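Local structure of ribosome-inactivating protein (Lychnis chalcedonica, 2G5X) at residues A[48-53]-A[138-143]; A[61-66]-A[166-171]; A[71-76]-A[155-160]; A[121-124]-A[130-133]; A[200-205]-A[218-223]. The protein is a plant toxin of the ribosome-inactivating protein family, named for the ability of its members to put ribosomes out of action. All blocks are in the same frame, centred on the assembly; numbering follows the deposited sequence.

Interaction 1. Residues A[48-53]-A[138-143]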
# COMPACT_ATOMS: atom_id res chain seq x y z
N VAL A 48 -4.36 -0.01 7.58
CA VAL A 48 -3.40 -1.09 7.65
C VAL A 48 -2.32 -0.78 8.68
O VAL A 48 -1.71 0.29 8.65
CB VAL A 48 -2.72 -1.29 6.27
CG1 VAL A 48 -1.49 -2.17 6.40
CG2 VAL A 48 -3.71 -1.90 5.30
N ASN A 49 -2.08 -1.71 9.60
CA ASN A 49 -1.05 -1.51 10.61
C ASN A 49 0.26 -2.21 10.22
O ASN A 49 0.25 -3.38 9.87
CB ASN A 49 -1.49 -2.08 11.96
CG ASN A 49 -2.33 -1.11 12.77
OD1 ASN A 49 -2.73 -0.06 12.29
ND2 ASN A 49 -2.60 -1.47 14.02
N LEU A 50 1.36 -1.47 10.27
CA LEU A 50 2.68 -2.04 10.01
C LEU A 50 3.38 -1.93 11.37
O LEU A 50 3.42 -0.85 11.96
CB LEU A 50 3.44 -1.22 8.95
CG LEU A 50 2.93 -1.26 7.50
CD1 LEU A 50 3.88 -0.47 6.60
CD2 LEU A 50 2.82 -2.70 7.02
N VAL A 51 3.91 -3.04 11.86
CA VAL A 51 4.57 -3.05 13.17
C VAL A 51 6.00 -3.57 13.09
O VAL A 51 6.26 -4.56 12.41
CB VAL A 51 3.79 -3.96 14.16
CG1 VAL A 51 4.42 -3.88 15.55
CG2 VAL A 51 2.32 -3.55 14.21
N LEU A 52 6.92 -2.91 13.78
CA LEU A 52 8.31 -3.36 13.79
C LEU A 52 8.47 -4.39 14.90
O LEU A 52 8.05 -4.17 16.03
CB LEU A 52 9.28 -2.20 14.05
CG LEU A 52 9.39 -1.13 12.97
CD1 LEU A 52 10.45 -0.12 13.40
CD2 LEU A 52 9.76 -1.76 11.64
N PRO A 53 9.09 -5.54 14.59
CA PRO A 53 9.28 -6.57 15.61
C PRO A 53 10.22 -6.17 16.75
O PRO A 53 10.08 -6.66 17.87
CB PRO A 53 9.81 -7.75 14.80
CG PRO A 53 10.59 -7.08 13.70
CD PRO A 53 9.67 -5.95 13.30
N SER A 138 13.88 -5.89 5.20
CA SER A 138 14.90 -5.02 5.78
C SER A 138 14.78 -3.59 5.26
O SER A 138 14.92 -2.64 6.03
CB SER A 138 16.30 -5.57 5.47
OG SER A 138 16.44 -6.87 5.99
N SER A 139 14.50 -3.45 3.97
CA SER A 139 14.35 -2.14 3.36
C SER A 139 13.20 -1.38 4.01
O SER A 139 13.33 -0.19 4.33
CB SER A 139 14.08 -2.29 1.86
OG SER A 139 15.14 -2.98 1.21
N LEU A 140 12.08 -2.06 4.21
CA LEU A 140 10.92 -1.43 4.83
C LEU A 140 11.18 -1.07 6.29
O LEU A 140 10.76 -0.01 6.76
CB LEU A 140 9.70 -2.35 4.71
CG LEU A 140 8.39 -1.81 5.30
CD1 LEU A 140 8.09 -0.42 4.75
CD2 LEU A 140 7.26 -2.78 4.98
N GLN A 141 11.88 -1.94 7.02
CA GLN A 141 12.18 -1.65 8.42
C GLN A 141 13.04 -0.39 8.54
O GLN A 141 12.82 0.44 9.41
CB GLN A 141 12.91 -2.83 9.08
CG GLN A 141 12.09 -4.11 9.18
CD GLN A 141 12.88 -5.27 9.76
OE1 GLN A 141 14.11 -5.29 9.67
NE2 GLN A 141 12.19 -6.23 10.35
N THR A 142 14.02 -0.26 7.65
CA THR A 142 14.91 0.90 7.66
C THR A 142 14.14 2.18 7.34
O THR A 142 14.33 3.20 8.01
CB THR A 142 16.05 0.73 6.63
OG1 THR A 142 16.89 -0.37 7.03
CG2 THR A 142 16.90 1.99 6.56
N ALA A 143 13.28 2.12 6.33
CA ALA A 143 12.50 3.30 5.94
C ALA A 143 11.55 3.70 7.06
O ALA A 143 11.34 4.89 7.33
CB ALA A 143 11.72 3.00 4.66
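Leu50 and Leu140 open a helix-on-sheet contact of the ribosome-inactivating protein fold, in which helix 137-145 lies against the end of strand 45-51. Coming from the strand, Leu50 directs its CB at the helix, and its CD1 methyl meets Leu140 CD2 at 4.4 Å. This is a loose methyl-to-methyl approach within a buried apolar layer that Ser164 of helix 154-173 also lines. Leu140 is flanked further by Trp4 and Val6, so the edge strand 3-5 and the loop after it help to enclose it.

Beyond the end of the strand, Leu52 has its CG beside the backbone N, anti to the carbonyl carbon (chi1 -67°), and its branch tip turns back to the helix. There CD2 settles on the root of Gln141, 4.0 Å from Gln141 CA and 4.1 Å from Gln141 CG. Pro53 completes the path, its ring meeting the extended Gln141 side chain at roughly a right angle. The polar end of the glutamine is taken up by a hydrogen bond from NE2 to the backbone O of Val6. The proline ring, which has no acceptor, adds van der Waals contact alone: Pro53 CG lies 3.8 Å from Gln141 NE2.

Interaction 2. Residues A[61-66]-A[166-171]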
# COMPACT_ATOMS: atom_id res chain seq x y z
N LEU A 61 -1.31 2.84 7.99
CA LEU A 61 -1.50 3.37 6.64
C LEU A 61 -2.98 3.48 6.31
O LEU A 61 -3.78 2.66 6.76
CB LEU A 61 -0.85 2.43 5.61
CG LEU A 61 0.62 2.07 5.75
CD1 LEU A 61 1.00 1.04 4.68
CD2 LEU A 61 1.47 3.31 5.62
N ALA A 62 -3.34 4.48 5.51
CA ALA A 62 -4.74 4.67 5.11
C ALA A 62 -4.86 4.62 3.59
O ALA A 62 -4.24 5.42 2.88
CB ALA A 62 -5.26 6.01 5.63
N PHE A 63 -5.65 3.67 3.08
CA PHE A 63 -5.86 3.52 1.64
C PHE A 63 -7.29 3.84 1.23
O PHE A 63 -8.24 3.37 1.88
CB PHE A 63 -5.57 2.09 1.18
CG PHE A 63 -4.15 1.65 1.34
CD1 PHE A 63 -3.72 1.04 2.51
CD2 PHE A 63 -3.23 1.83 0.30
CE1 PHE A 63 -2.40 0.60 2.65
CE2 PHE A 63 -1.92 1.41 0.42
CZ PHE A 63 -1.50 0.79 1.60
N ARG A 64 -7.46 4.61 0.16
CA ARG A 64 -8.79 4.91 -0.36
C ARG A 64 -9.33 3.55 -0.82
O ARG A 64 -8.67 2.84 -1.57
CB ARG A 64 -8.70 5.90 -1.53
CG ARG A 64 -10.02 6.14 -2.26
CD ARG A 64 -9.97 7.42 -3.12
NE ARG A 64 -9.97 8.62 -2.29
CZ ARG A 64 -8.94 9.46 -2.17
NH1 ARG A 64 -7.82 9.25 -2.85
NH2 ARG A 64 -9.03 10.50 -1.36
N ALA A 65 -10.52 3.20 -0.35
CA ALA A 65 -11.13 1.90 -0.65
C ALA A 65 -11.55 1.60 -2.09
O ALA A 65 -11.60 0.44 -2.50
CB ALA A 65 -12.32 1.68 0.28
N SER A 66 -11.85 2.63 -2.86
CA SER A 66 -12.28 2.43 -4.24
C SER A 66 -11.17 2.00 -5.20
O SER A 66 -11.43 1.31 -6.18
CB SER A 66 -12.92 3.71 -4.78
OG SER A 66 -11.99 4.78 -4.79
N GLN A 166 4.47 -0.69 -2.91
CA GLN A 166 4.89 -1.89 -3.63
C GLN A 166 4.56 -3.17 -2.87
O GLN A 166 3.94 -4.08 -3.41
CB GLN A 166 6.40 -1.84 -3.89
CG GLN A 166 6.84 -0.77 -4.87
CD GLN A 166 6.71 -1.22 -6.31
OE1 GLN A 166 5.64 -1.65 -6.74
NE2 GLN A 166 7.80 -1.12 -7.06
N MET A 167 4.99 -3.23 -1.61
CA MET A 167 4.81 -4.41 -0.78
C MET A 167 3.41 -4.67 -0.23
O MET A 167 3.07 -5.80 0.11
CB MET A 167 5.82 -4.38 0.38
CG MET A 167 7.27 -4.42 -0.10
SD MET A 167 8.49 -4.32 1.24
CE MET A 167 8.40 -5.97 1.91
N VAL A 168 2.59 -3.62 -0.14
CA VAL A 168 1.23 -3.77 0.38
C VAL A 168 0.16 -3.65 -0.70
O VAL A 168 -0.57 -4.61 -0.96
CB VAL A 168 0.96 -2.72 1.50
CG1 VAL A 168 -0.43 -2.94 2.10
CG2 VAL A 168 2.01 -2.84 2.60
N ALA A 169 0.07 -2.49 -1.35
CA ALA A 169 -0.95 -2.27 -2.38
C ALA A 169 -0.77 -3.06 -3.68
O ALA A 169 -1.68 -3.76 -4.11
CB ALA A 169 -1.06 -0.78 -2.69
N GLU A 170 0.40 -2.95 -4.31
CA GLU A 170 0.62 -3.66 -5.56
C GLU A 170 0.60 -5.18 -5.36
O GLU A 170 0.09 -5.92 -6.21
CB GLU A 170 1.95 -3.23 -6.19
CG GLU A 170 2.03 -1.72 -6.46
CD GLU A 170 1.15 -1.25 -7.61
OE1 GLU A 170 0.18 -1.95 -7.97
OE2 GLU A 170 1.42 -0.16 -8.15
N ALA A 171 1.14 -5.64 -4.24
CA ALA A 171 1.15 -7.07 -3.94
C ALA A 171 -0.29 -7.55 -3.71
O ALA A 171 -0.63 -8.68 -4.06
CB ALA A 171 2.00 -7.34 -2.70
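The backbones of strand 58-64 and helix 154-173 stand well apart where Phe63 faces Ala169, their CA atoms 8.6 Å from each other, and side chains bridge the gap. The helix is not regular here. It widens into a pi-type turn at 166-170, marked by a weak bond from Ala171 N to Gln166 O at 3.3 Å. Within that turn Val168 and Ala169 both direct their CB atoms at the strand.

Phe63 answers with the far end of its ring. CZ lies 3.9 Å from Val168 CG1, and on the neighbouring corner CE2 lies 3.9 Å from Ala169 CB, so the two aliphatic groups share the tip of one ring and reach it obliquely. The valine methyl comes forward because CG1 is anti to the backbone N (chi1 -177°), and it also approaches Phe63 CE1 at 4.1 Å. Phe24 of helix 10-25 and Leu70 of the adjacent strand close round the ring, while Phe16 and Leu20 cover Val168. All three touching residues are buried, and the centre of the contact lies about 3 Å from the centre of the chain. Such apolar packing of a long central helix on a mixed sheet is typical of the ribosome-inactivating protein fold.

Interaction 3. Residues A[71-76]-A[155-160]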
# COMPACT_ATOMS: atom_id res chain seq x y z
N VAL A 71 -3.25 7.47 0.96
CA VAL A 71 -3.46 8.90 1.19
C VAL A 71 -2.71 9.50 2.37
O VAL A 71 -2.66 10.72 2.53
CB VAL A 71 -4.97 9.23 1.37
CG1 VAL A 71 -5.76 8.77 0.13
CG2 VAL A 71 -5.51 8.56 2.63
N GLY A 72 -2.10 8.65 3.20
CA GLY A 72 -1.36 9.15 4.35
C GLY A 72 -1.13 8.08 5.40
O GLY A 72 -1.40 6.90 5.16
N PHE A 73 -0.63 8.48 6.57
CA PHE A 73 -0.37 7.53 7.66
C PHE A 73 -0.41 8.19 9.04
O PHE A 73 -0.34 9.42 9.16
CB PHE A 73 0.99 6.86 7.46
CG PHE A 73 2.17 7.79 7.59
CD1 PHE A 73 2.65 8.49 6.49
CD2 PHE A 73 2.78 7.99 8.83
CE1 PHE A 73 3.72 9.37 6.61
CE2 PHE A 73 3.85 8.87 8.97
CZ PHE A 73 4.32 9.57 7.86
N GLN A 74 -0.50 7.36 10.07
CA GLN A 74 -0.55 7.82 11.46
C GLN A 74 0.59 7.24 12.29
O GLN A 74 0.85 6.04 12.24
CB GLN A 74 -1.90 7.41 12.08
CG GLN A 74 -1.96 7.45 13.60
CD GLN A 74 -3.21 6.78 14.13
OE1 GLN A 74 -4.29 7.37 14.16
NE2 GLN A 74 -3.07 5.52 14.53
N ASP A 75 1.28 8.10 13.04
CA ASP A 75 2.36 7.65 13.93
C ASP A 75 2.22 8.41 15.25
O ASP A 75 1.12 8.86 15.57
CB ASP A 75 3.75 7.86 13.27
CG ASP A 75 4.14 9.32 13.15
OD1 ASP A 75 3.26 10.18 12.97
OD2 ASP A 75 5.36 9.60 13.21
N ARG A 76 3.29 8.53 16.04
CA ARG A 76 3.19 9.25 17.32
C ARG A 76 4.10 10.47 17.42
O ARG A 76 5.26 10.42 17.03
CB ARG A 76 3.49 8.30 18.49
CG ARG A 76 2.34 7.37 18.83
CD ARG A 76 2.63 6.54 20.08
NE ARG A 76 1.53 5.62 20.38
CZ ARG A 76 0.42 5.95 21.04
NH1 ARG A 76 0.25 7.18 21.51
NH2 ARG A 76 -0.53 5.04 21.22
N LYS A 155 12.24 13.28 1.42
CA LYS A 155 12.88 12.03 1.04
C LYS A 155 12.50 10.83 1.92
O LYS A 155 12.12 9.78 1.40
CB LYS A 155 14.40 12.18 1.04
CG LYS A 155 15.13 10.92 0.60
CD LYS A 155 16.64 11.04 0.71
CE LYS A 155 17.30 9.71 0.39
NZ LYS A 155 18.78 9.76 0.50
N ASN A 156 12.62 10.98 3.23
CA ASN A 156 12.29 9.87 4.13
C ASN A 156 10.83 9.43 3.99
O ASN A 156 10.55 8.23 3.90
CB ASN A 156 12.58 10.25 5.59
CG ASN A 156 14.07 10.40 5.86
OD1 ASN A 156 14.91 9.76 5.22
ND2 ASN A 156 14.40 11.25 6.84
N VAL A 157 9.91 10.38 3.96
CA VAL A 157 8.50 10.04 3.82
C VAL A 157 8.21 9.38 2.47
O VAL A 157 7.51 8.36 2.41
CB VAL A 157 7.60 11.29 3.96
CG1 VAL A 157 6.16 10.96 3.60
CG2 VAL A 157 7.67 11.81 5.40
N ALA A 158 8.74 9.95 1.40
CA ALA A 158 8.52 9.41 0.06
C ALA A 158 9.04 7.98 -0.11
O ALA A 158 8.39 7.15 -0.73
CB ALA A 158 9.17 10.32 -0.98
N LYS A 159 10.22 7.71 0.44
CA LYS A 159 10.82 6.38 0.33
C LYS A 159 9.98 5.35 1.08
O LYS A 159 9.70 4.27 0.57
CB LYS A 159 12.24 6.40 0.88
CG LYS A 159 13.24 7.13 -0.00
CD LYS A 159 14.65 6.63 0.27
CE LYS A 159 14.71 5.11 0.28
NZ LYS A 159 16.13 4.66 0.17
N PHE A 160 9.57 5.71 2.30
CA PHE A 160 8.75 4.83 3.12
C PHE A 160 7.43 4.53 2.40
O PHE A 160 6.97 3.39 2.38
CB PHE A 160 8.46 5.49 4.48
CG PHE A 160 7.40 4.80 5.29
CD1 PHE A 160 7.61 3.52 5.79
CD2 PHE A 160 6.17 5.41 5.52
CE1 PHE A 160 6.62 2.86 6.51
CE2 PHE A 160 5.17 4.76 6.25
CZ PHE A 160 5.40 3.48 6.75
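Phe73 and Phe160 form a T-shaped pair, with the edge of Phe160 directed at the face of Phe73. The ring planes stand at 77° and the centroids are 5.8 Å apart. The atom leading the approach is Phe160 CE2, which lies over one face of Phe73, 4.5 Å from Phe73 CG. An edge carries a slight positive charge and a ring face a slight negative one, so this crossing is probably favourable as well as apolar.

Val157, one helical turn before Phe160, addresses the same phenylalanine from another direction. Its CG1 sits near the plane of the Phe73 ring, at the edge, and lies 4.2 Å from Phe73 CE1. The helix thus touches Phe73 on face and edge together, which should restrict its tilt. The ring is presented by a chi1 of 67°, which places CG between the backbone N and the carbonyl carbon, the crowded position.

Ile59 of strand 58-64 contacts both phenylalanines, and Leu113 from a loop also packs on Phe73. On the sheet side, the backbone of Phe73 is hydrogen-bonded to Asn86 of strand 83-87; on the helix side, Ala158 touches Lys125 and Ala126 of helix 119-126.

Interaction 4. Residues A[121-124]-A[130-133]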
# COMPACT_ATOMS: atom_id res chain seq x y z
N ASP A 121 5.41 12.48 -7.91
CA ASP A 121 6.04 13.26 -6.84
C ASP A 121 6.79 12.39 -5.84
O ASP A 121 7.84 12.79 -5.33
CB ASP A 121 5.01 14.12 -6.10
CG ASP A 121 5.66 15.22 -5.27
OD1 ASP A 121 6.47 15.99 -5.83
OD2 ASP A 121 5.38 15.32 -4.05
N LEU A 122 6.26 11.20 -5.56
CA LEU A 122 6.93 10.30 -4.62
C LEU A 122 8.34 9.96 -5.11
O LEU A 122 9.29 9.98 -4.33
CB LEU A 122 6.12 9.01 -4.43
CG LEU A 122 4.85 9.14 -3.59
CD1 LEU A 122 4.10 7.81 -3.61
CD2 LEU A 122 5.20 9.53 -2.16
N GLN A 123 8.47 9.67 -6.40
CA GLN A 123 9.77 9.34 -6.96
C GLN A 123 10.68 10.57 -6.98
O GLN A 123 11.89 10.45 -6.76
CB GLN A 123 9.61 8.76 -8.37
CG GLN A 123 8.86 7.43 -8.40
CD GLN A 123 8.54 6.94 -9.81
OE1 GLN A 123 9.28 6.14 -10.39
NE2 GLN A 123 7.44 7.42 -10.36
N ASN A 124 10.11 11.74 -7.24
CA ASN A 124 10.91 12.97 -7.26
C ASN A 124 11.47 13.28 -5.88
O ASN A 124 12.63 13.68 -5.75
CB ASN A 124 10.07 14.16 -7.76
CG ASN A 124 9.79 14.09 -9.26
OD1 ASN A 124 10.63 13.63 -10.04
ND2 ASN A 124 8.63 14.58 -9.66
N ARG A 130 10.49 3.74 -9.30
CA ARG A 130 9.73 2.57 -8.87
C ARG A 130 10.51 1.33 -9.28
O ARG A 130 10.55 0.34 -8.56
CB ARG A 130 8.36 2.52 -9.57
CG ARG A 130 7.36 3.57 -9.15
CD ARG A 130 6.21 3.67 -10.14
NE ARG A 130 5.36 2.47 -10.18
CZ ARG A 130 4.41 2.26 -11.09
NH1 ARG A 130 4.19 3.16 -12.04
NH2 ARG A 130 3.67 1.16 -11.04
N GLU A 131 11.12 1.40 -10.46
CA GLU A 131 11.88 0.28 -11.01
C GLU A 131 13.10 -0.15 -10.21
O GLU A 131 13.36 -1.35 -10.09
CB GLU A 131 12.29 0.57 -12.45
CG GLU A 131 11.15 0.53 -13.45
CD GLU A 131 10.49 1.88 -13.66
OE1 GLU A 131 10.56 2.73 -12.76
OE2 GLU A 131 9.89 2.07 -14.74
N LYS A 132 13.86 0.79 -9.66
CA LYS A 132 15.05 0.40 -8.93
C LYS A 132 15.04 0.59 -7.41
O LYS A 132 16.05 0.36 -6.75
CB LYS A 132 16.30 1.07 -9.53
CG LYS A 132 16.40 2.57 -9.40
CD LYS A 132 17.56 3.05 -10.27
CE LYS A 132 17.95 4.49 -9.98
NZ LYS A 132 18.48 4.65 -8.60
N LEU A 133 13.90 0.99 -6.87
CA LEU A 133 13.77 1.16 -5.42
C LEU A 133 13.98 -0.20 -4.75
O LEU A 133 13.37 -1.20 -5.14
CB LEU A 133 12.38 1.69 -5.07
CG LEU A 133 11.98 1.71 -3.59
CD1 LEU A 133 12.91 2.62 -2.80
CD2 LEU A 133 10.54 2.17 -3.47
O HOH W 1 8.77 4.93 -12.95
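Gln123 reaches Arg130 because its chain is extended beyond CG (chi2 172°), carrying the amide to the loop 130-133, while the arginine's chi1 of -70° holds CG beside its own backbone N and so next to that amide; a bend at chi3 redirects only the rest of the chain. The carbonyl end of the glutamine accepts a hydrogen bond from the loop backbone: Arg130 N donates to Gln123 OE1 at 2.9 Å, with an N-H...O angle of 153°. The donor comes in tilted from the carbonyl plane, not within it.

Alongside this bond the two side chains pack at a slant, with Arg130 CG 3.4 Å from Gln123 OE1 and 3.6 Å from Gln123 CD. The same oxygen accepts a second hydrogen bond, at 2.9 Å, from a water that also donates to Glu131 OE1 at 2.8 Å. One amide oxygen thereby collects a main-chain N-H and a solvent bridge to the next residue's carboxylate. The amide's rotation is also held from its other end, where NE2 is hydrogen-bonded to Tyr119 O.

This polar tie joins helix 119-126 to the loop running to helix 137-145. From that loop the guanidinium of Arg130 extends to helix 193-201, making a salt bridge to Glu200 and a hydrogen bond to Asn201, with a cation-pi contact to Tyr119.

Interaction 5. Residues A[200-205]-A[218-223]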
# COMPACT_ATOMS: atom_id res chain seq x y z
N GLU A 200 1.94 -3.51 -13.35
CA GLU A 200 1.21 -2.74 -12.35
C GLU A 200 0.36 -1.65 -13.00
O GLU A 200 -0.79 -1.43 -12.60
CB GLU A 200 2.18 -2.09 -11.35
CG GLU A 200 2.84 -3.08 -10.39
CD GLU A 200 3.93 -2.45 -9.54
OE1 GLU A 200 4.43 -3.12 -8.62
OE2 GLU A 200 4.30 -1.28 -9.80
N ASN A 201 0.91 -0.98 -14.00
CA ASN A 201 0.18 0.08 -14.68
C ASN A 201 -1.09 -0.43 -15.37
O ASN A 201 -2.04 0.33 -15.57
CB ASN A 201 1.06 0.77 -15.72
CG ASN A 201 2.19 1.56 -15.10
OD1 ASN A 201 2.18 1.85 -13.90
ND2 ASN A 201 3.17 1.93 -15.91
N ASN A 202 -1.10 -1.71 -15.73
CA ASN A 202 -2.23 -2.32 -16.42
C ASN A 202 -3.27 -3.00 -15.52
O ASN A 202 -4.03 -3.85 -15.99
CB ASN A 202 -1.74 -3.33 -17.46
CG ASN A 202 -1.23 -2.67 -18.73
OD1 ASN A 202 -0.06 -2.28 -18.83
ND2 ASN A 202 -2.11 -2.54 -19.72
N TRP A 203 -3.32 -2.63 -14.25
CA TRP A 203 -4.28 -3.25 -13.33
C TRP A 203 -5.72 -3.11 -13.83
O TRP A 203 -6.48 -4.08 -13.81
CB TRP A 203 -4.14 -2.63 -11.93
CG TRP A 203 -5.09 -3.20 -10.91
CD1 TRP A 203 -5.42 -4.52 -10.74
CD2 TRP A 203 -5.80 -2.48 -9.90
NE1 TRP A 203 -6.29 -4.66 -9.68
CE2 TRP A 203 -6.54 -3.42 -9.15
CE3 TRP A 203 -5.89 -1.12 -9.55
CZ2 TRP A 203 -7.35 -3.05 -8.07
CZ3 TRP A 203 -6.70 -0.75 -8.47
CH2 TRP A 203 -7.42 -1.72 -7.75
N SER A 204 -6.09 -1.91 -14.27
CA SER A 204 -7.45 -1.68 -14.76
C SER A 204 -7.80 -2.48 -16.02
O SER A 204 -8.88 -3.06 -16.11
CB SER A 204 -7.66 -0.18 -15.03
OG SER A 204 -8.96 0.06 -15.53
N LYS A 205 -6.88 -2.51 -16.98
CA LYS A 205 -7.14 -3.24 -18.22
C LYS A 205 -7.29 -4.74 -18.01
O LYS A 205 -8.11 -5.38 -18.68
CB LYS A 205 -6.04 -2.95 -19.25
CG LYS A 205 -6.10 -1.52 -19.79
CD LYS A 205 -5.02 -1.26 -20.82
CE LYS A 205 -5.13 0.17 -21.36
NZ LYS A 205 -6.44 0.41 -22.02
N GLY A 218 -3.00 -15.98 -22.49
CA GLY A 218 -1.88 -15.07 -22.68
C GLY A 218 -2.07 -13.96 -23.71
O GLY A 218 -2.67 -14.16 -24.76
N GLY A 219 -1.54 -12.79 -23.38
CA GLY A 219 -1.61 -11.65 -24.28
C GLY A 219 -0.34 -10.85 -24.09
O GLY A 219 0.76 -11.38 -24.20
N GLN A 220 -0.49 -9.56 -23.80
CA GLN A 220 0.67 -8.71 -23.56
C GLN A 220 1.41 -9.29 -22.36
O GLN A 220 2.64 -9.23 -22.28
CB GLN A 220 0.22 -7.27 -23.28
CG GLN A 220 1.30 -6.36 -22.74
CD GLN A 220 0.84 -4.92 -22.63
OE1 GLN A 220 1.64 -3.99 -22.68
NE2 GLN A 220 -0.47 -4.73 -22.49
N PHE A 221 0.65 -9.85 -21.43
CA PHE A 221 1.23 -10.47 -20.24
C PHE A 221 0.78 -11.93 -20.19
O PHE A 221 -0.19 -12.31 -20.84
CB PHE A 221 0.78 -9.73 -18.97
CG PHE A 221 1.20 -8.29 -18.93
CD1 PHE A 221 0.36 -7.29 -19.41
CD2 PHE A 221 2.45 -7.93 -18.45
CE1 PHE A 221 0.76 -5.96 -19.41
CE2 PHE A 221 2.87 -6.60 -18.45
CZ PHE A 221 2.02 -5.61 -18.93
N THR A 222 1.50 -12.74 -19.42
CA THR A 222 1.17 -14.15 -19.30
C THR A 222 -0.03 -14.34 -18.39
O THR A 222 -0.44 -13.43 -17.68
CB THR A 222 2.35 -14.95 -18.70
OG1 THR A 222 2.52 -14.58 -17.33
CG2 THR A 222 3.63 -14.67 -19.46
N GLU A 223 -0.61 -15.54 -18.42
CA GLU A 223 -1.76 -15.84 -17.59
C GLU A 223 -1.40 -15.70 -16.11
O GLU A 223 -2.21 -15.25 -15.30
CB GLU A 223 -2.28 -17.24 -17.89
CG GLU A 223 -3.52 -17.62 -17.11
CD GLU A 223 -4.16 -18.90 -17.62
OE1 GLU A 223 -5.12 -19.38 -16.97
OE2 GLU A 223 -3.72 -19.41 -18.67
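Asn202 meets Phe221 from its first side-chain atom onward. Its CB points at the loop 218-223 and lies 4.1 Å from Phe221 CE1. The next atom, CG, is placed beside the backbone N and anti to the carbonyl carbon (chi1 -78°), and comes to 3.9 Å from the same Phe221 CE1. Beyond it the amide divides: one end stops at the edge of the phenylalanine ring, close to CE1 and CZ, and the other lies near the amide of Gln220. The Asn202 amide is inclined to the ring at 58° and crosses the Gln220 amide more steeply, at 73°. No hydrogen bond links the segments, and the contact is one of van der Waals packing.

Asn202 sits at the junction of two helices in this ribosome-inactivating protein. It is the first residue to leave helix 193-201 and holds the N-cap position of helix 203-210. The chain between the segments includes Cys214, joined by a disulfide to Cys32. Phe221 also packs on Arg195, Leu198 and Leu199 of helix 193-201, and Met226 touches it from the following loop. Within the loop 218-223, Phe221 O accepts a hydrogen bond from Gly219 N at 2.9 Å.

In the fold
Interactions 1, 2 and 3 share one mixed sheet, using the successive strands 45-51, 58-64 and 69-76. Helix 154-173 serves interactions 2 and 3, their centres about 13 Å apart, while helix 137-145, just before it in the chain, serves interaction 1. The segments of interaction 1 alternate along the chain with those of interactions 2 and 3, interlocking the sheet and its helical cover. Along the chain, both segments of interaction 4 fall between the paired segments of each of the other three. Interaction 5 comes last, its centre about 30 Å from that of interaction 3, on opposite sides of the chain's centre. Polar contacts nevertheless join interactions 4 and 5, whose centres are about 21 Å apart.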